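Long-range contact in Sys-1 protein (Caenorhabditis elegans, PDB 3C2G), which acts as a beta-catenin in Wnt asymmetry signalling, binding the TCF factor POP-1 directly and activating or repressing target genes: residues A[494-506]-A[518-532]. Residues are numbered along the deposited sequence; the frame is centred on the assembly and turned at random.
Sequences LIGHICAAYSWVF and KQQLVERTISLLLVL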
# COMPACT_ATOMS: atom_id res chain seq x y z
N LEU A 494 1.33 16.96 31.54
CA LEU A 494 0.47 16.06 30.77
C LEU A 494 -0.98 16.50 30.71
O LEU A 494 -1.58 16.50 29.63
CB LEU A 494 0.59 14.61 31.27
CG LEU A 494 -0.07 13.53 30.41
CD1 LEU A 494 0.43 13.54 28.95
CD2 LEU A 494 0.09 12.15 31.03
N ILE A 495 -1.55 16.90 31.85
CA ILE A 495 -2.95 17.34 31.88
C ILE A 495 -3.20 18.48 30.88
O ILE A 495 -4.17 18.44 30.12
CB ILE A 495 -3.45 17.80 33.29
CG1 ILE A 495 -3.00 16.85 34.42
CG2 ILE A 495 -4.96 17.95 33.30
CD1 ILE A 495 -3.37 15.40 34.22
N GLY A 496 -2.33 19.49 30.90
CA GLY A 496 -2.42 20.63 29.98
C GLY A 496 -2.40 20.20 28.52
O GLY A 496 -3.19 20.69 27.70
N HIS A 497 -1.52 19.26 28.20
CA HIS A 497 -1.44 18.69 26.86
C HIS A 497 -2.65 17.83 26.46
O HIS A 497 -3.11 17.93 25.33
CB HIS A 497 -0.12 17.96 26.66
CG HIS A 497 1.07 18.85 26.78
ND1 HIS A 497 1.50 19.66 25.76
CD2 HIS A 497 1.90 19.10 27.83
CE1 HIS A 497 2.56 20.35 26.15
NE2 HIS A 497 2.82 20.02 27.40
N ILE A 498 -3.17 17.02 27.38
CA ILE A 498 -4.38 16.25 27.11
C ILE A 498 -5.49 17.24 26.76
O ILE A 498 -6.23 17.04 25.79
CB ILE A 498 -4.88 15.42 28.33
CG1 ILE A 498 -3.81 14.52 28.95
CG2 ILE A 498 -6.15 14.67 28.01
CD1 ILE A 498 -3.24 13.49 28.07
N CYS A 499 -5.60 18.30 27.56
CA CYS A 499 -6.66 19.31 27.41
C CYS A 499 -6.54 20.07 26.09
O CYS A 499 -7.54 20.44 25.51
CB CYS A 499 -6.67 20.27 28.60
SG CYS A 499 -7.23 19.52 30.17
N ALA A 500 -5.32 20.30 25.63
CA ALA A 500 -5.11 20.94 24.34
C ALA A 500 -5.60 20.08 23.16
O ALA A 500 -6.17 20.60 22.20
CB ALA A 500 -3.67 21.31 24.17
N ALA A 501 -5.40 18.77 23.25
CA ALA A 501 -5.83 17.88 22.18
C ALA A 501 -7.34 17.79 22.14
O ALA A 501 -7.95 17.75 21.07
CB ALA A 501 -5.22 16.51 22.34
N TYR A 502 -7.94 17.80 23.32
CA TYR A 502 -9.38 17.71 23.47
C TYR A 502 -10.07 18.95 22.87
O TYR A 502 -11.07 18.81 22.17
CB TYR A 502 -9.69 17.54 24.95
CG TYR A 502 -11.14 17.37 25.32
CD1 TYR A 502 -11.78 16.13 25.21
CD2 TYR A 502 -11.86 18.44 25.84
CE1 TYR A 502 -13.12 15.98 25.59
CE2 TYR A 502 -13.19 18.30 26.21
CZ TYR A 502 -13.81 17.08 26.09
OH TYR A 502 -15.13 17.00 26.48
N SER A 503 -9.53 20.14 23.15
CA SER A 503 -9.99 21.39 22.54
C SER A 503 -9.85 21.36 21.03
O SER A 503 -10.78 21.68 20.30
CB SER A 503 -9.20 22.57 23.09
OG SER A 503 -9.60 22.89 24.41
N TRP A 504 -8.67 20.96 20.57
CA TRP A 504 -8.35 20.90 19.15
C TRP A 504 -9.36 20.08 18.35
O TRP A 504 -9.78 20.48 17.26
CB TRP A 504 -6.95 20.32 18.97
CG TRP A 504 -6.57 20.02 17.55
CD1 TRP A 504 -6.11 20.91 16.62
CD2 TRP A 504 -6.61 18.74 16.91
NE1 TRP A 504 -5.86 20.26 15.44
CE2 TRP A 504 -6.16 18.94 15.58
CE3 TRP A 504 -6.97 17.46 17.32
CZ2 TRP A 504 -6.06 17.89 14.67
CZ3 TRP A 504 -6.87 16.41 16.41
CH2 TRP A 504 -6.42 16.64 15.09
N VAL A 505 -9.75 18.93 18.89
CA VAL A 505 -10.64 18.02 18.19
C VAL A 505 -12.01 18.66 17.93
O VAL A 505 -12.65 18.40 16.90
CB VAL A 505 -10.74 16.63 18.92
CG1 VAL A 505 -11.81 16.62 20.00
CG2 VAL A 505 -11.01 15.55 17.92
N PHE A 506 -12.46 19.53 18.83
CA PHE A 506 -13.74 20.20 18.63
C PHE A 506 -13.72 21.30 17.58
O PHE A 506 -14.75 21.65 17.03
CB PHE A 506 -14.32 20.67 19.97
CG PHE A 506 -14.83 19.55 20.81
CD1 PHE A 506 -16.06 18.96 20.54
CD2 PHE A 506 -14.06 19.05 21.86
CE1 PHE A 506 -16.52 17.91 21.30
CE2 PHE A 506 -14.51 17.99 22.63
CZ PHE A 506 -15.74 17.42 22.36
N LYS A 518 -12.68 10.82 16.02
CA LYS A 518 -12.91 11.95 16.92
C LYS A 518 -13.65 11.47 18.17
O LYS A 518 -13.29 11.84 19.29
CB LYS A 518 -13.68 13.07 16.21
CG LYS A 518 -12.83 13.86 15.21
CD LYS A 518 -13.66 14.58 14.16
CE LYS A 518 -13.96 16.00 14.57
NZ LYS A 518 -14.60 16.75 13.46
N GLN A 519 -14.65 10.63 17.97
CA GLN A 519 -15.35 10.05 19.10
C GLN A 519 -14.39 9.24 19.99
O GLN A 519 -14.44 9.38 21.21
CB GLN A 519 -16.54 9.21 18.63
CG GLN A 519 -17.33 8.54 19.76
CD GLN A 519 -17.89 9.52 20.79
OE1 GLN A 519 -18.19 10.68 20.47
NE2 GLN A 519 -18.03 9.06 22.03
N GLN A 520 -13.50 8.44 19.40
CA GLN A 520 -12.59 7.62 20.22
C GLN A 520 -11.54 8.44 20.97
O GLN A 520 -11.11 8.04 22.04
CB GLN A 520 -11.97 6.44 19.45
CG GLN A 520 -10.75 6.77 18.59
CD GLN A 520 -9.97 5.53 18.09
OE1 GLN A 520 -10.39 4.37 18.28
NE2 GLN A 520 -8.83 5.78 17.44
N LEU A 521 -11.17 9.60 20.43
CA LEU A 521 -10.23 10.50 21.10
C LEU A 521 -10.87 11.12 22.33
O LEU A 521 -10.22 11.28 23.36
CB LEU A 521 -9.77 11.61 20.14
CG LEU A 521 -8.67 12.54 20.65
CD1 LEU A 521 -7.79 13.00 19.53
CD2 LEU A 521 -9.23 13.75 21.40
N VAL A 522 -12.15 11.49 22.19
CA VAL A 522 -12.92 12.07 23.26
C VAL A 522 -13.03 11.09 24.42
O VAL A 522 -12.77 11.46 25.58
CB VAL A 522 -14.31 12.50 22.74
CG1 VAL A 522 -15.27 12.77 23.88
CG2 VAL A 522 -14.18 13.73 21.86
N GLU A 523 -13.39 9.84 24.10
CA GLU A 523 -13.58 8.78 25.09
C GLU A 523 -12.27 8.48 25.81
O GLU A 523 -12.24 8.35 27.04
CB GLU A 523 -14.11 7.50 24.44
CG GLU A 523 -15.53 7.63 23.90
CD GLU A 523 -16.03 6.37 23.19
OE1 GLU A 523 -16.76 6.51 22.18
OE2 GLU A 523 -15.70 5.24 23.64
N ARG A 524 -11.20 8.40 25.05
CA ARG A 524 -9.89 8.12 25.61
C ARG A 524 -9.42 9.25 26.52
O ARG A 524 -8.72 9.00 27.49
CB ARG A 524 -8.87 7.81 24.52
CG ARG A 524 -9.06 6.43 23.95
CD ARG A 524 -8.24 6.19 22.71
NE ARG A 524 -8.46 4.83 22.22
CZ ARG A 524 -7.78 4.28 21.23
NH1 ARG A 524 -6.81 4.96 20.63
NH2 ARG A 524 -8.03 3.03 20.85
N THR A 525 -9.83 10.48 26.21
CA THR A 525 -9.51 11.61 27.06
C THR A 525 -10.18 11.43 28.43
O THR A 525 -9.52 11.48 29.46
CB THR A 525 -9.98 12.93 26.42
OG1 THR A 525 -9.29 13.13 25.18
CG2 THR A 525 -9.70 14.09 27.33
N ILE A 526 -11.49 11.21 28.42
CA ILE A 526 -12.23 11.02 29.66
C ILE A 526 -11.59 9.86 30.46
O ILE A 526 -11.38 9.94 31.67
CB ILE A 526 -13.74 10.75 29.39
CG1 ILE A 526 -14.38 11.92 28.62
CG2 ILE A 526 -14.51 10.46 30.68
CD1 ILE A 526 -14.01 13.30 29.13
N SER A 527 -11.24 8.81 29.74
CA SER A 527 -10.76 7.59 30.36
C SER A 527 -9.35 7.77 30.89
O SER A 527 -8.98 7.21 31.92
CB SER A 527 -10.86 6.45 29.35
OG SER A 527 -10.01 5.40 29.69
N LEU A 528 -8.55 8.59 30.21
CA LEU A 528 -7.20 8.87 30.69
C LEU A 528 -7.20 9.83 31.90
O LEU A 528 -6.32 9.73 32.77
CB LEU A 528 -6.32 9.40 29.55
CG LEU A 528 -4.88 9.82 29.87
CD1 LEU A 528 -4.10 8.71 30.54
CD2 LEU A 528 -4.18 10.29 28.62
N LEU A 529 -8.16 10.74 31.97
CA LEU A 529 -8.22 11.64 33.12
C LEU A 529 -8.56 10.83 34.38
O LEU A 529 -8.01 11.10 35.45
CB LEU A 529 -9.22 12.76 32.89
CG LEU A 529 -8.85 13.78 31.81
CD1 LEU A 529 -10.00 14.74 31.60
CD2 LEU A 529 -7.56 14.53 32.15
N LEU A 530 -9.43 9.83 34.23
CA LEU A 530 -9.74 8.87 35.29
C LEU A 530 -8.53 8.06 35.78
O LEU A 530 -8.27 7.97 36.99
CB LEU A 530 -10.83 7.91 34.83
CG LEU A 530 -12.23 8.53 34.83
CD1 LEU A 530 -13.24 7.53 34.36
CD2 LEU A 530 -12.59 9.08 36.23
N VAL A 531 -7.82 7.47 34.82
CA VAL A 531 -6.64 6.69 35.12
C VAL A 531 -5.62 7.53 35.86
O VAL A 531 -5.09 7.09 36.86
CB VAL A 531 -6.04 6.05 33.84
CG1 VAL A 531 -4.70 5.46 34.12
CG2 VAL A 531 -6.97 4.96 33.30
N LEU A 532 -5.36 8.75 35.38
CA LEU A 532 -4.41 9.66 36.04
C LEU A 532 -4.83 9.96 37.47
O LEU A 532 -4.00 9.97 38.37
CB LEU A 532 -4.26 10.97 35.28
CG LEU A 532 -3.41 10.96 34.01
CD1 LEU A 532 -3.84 12.09 33.07
CD2 LEU A 532 -1.91 11.04 34.32
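I498 and V505 pack against T525, L528, L521 and K518 in a buried, apolar helix–helix contact in the C-terminal part of the armadillo domain, joining helix 494-507 to helix 515-535, the next helix. The axes of the two segments run roughly antiparallel (152°), 10.2 Å apart at closest approach, and no hydrogen bond links them. I498 works with both branches: CG2, anti to the backbone N, lies 3.7 Å from T525 CG2, while CD1 reaches L528 CD2 at 3.4 Å. One turn on, the Y502 side chain runs at about a right angle to that of T525, ring atom CD1 lying 3.6 Å from T525 CG2. The T525 hydroxyl donates to L521 O of its own helix at 2.8 Å, which helps fix the rotamer that puts CG2 toward helix 494-507; L521 O also accepts from T525 N, the two donors coming from opposite faces of the carbonyl plane. Antiparallel neighbours of this kind build the alpha-alpha superhelix of armadillo proteins, and here the preceding helices 437-448 and 457-472 cover the pair, L447 touching I498 and L465 touching T525. Where the connection between the helices begins, V505 and L521 lie alongside, pointing in opposite directions, and V505 CG2 sits 3.7 Å from K518 CG. The lysine chain bends at chi3 (93°), bringing CE alongside V505 O and NZ to a hydrogen bond with P509 O. F506 adds CZ, near V522 CG2, and turns its edge, through CE2, to the outer part of one Y502 ring face. Toward the far end, L532 straddles two residues, its CD1 meeting I495 CD1 at 3.5 Å and its CD2 meeting L494 CD2.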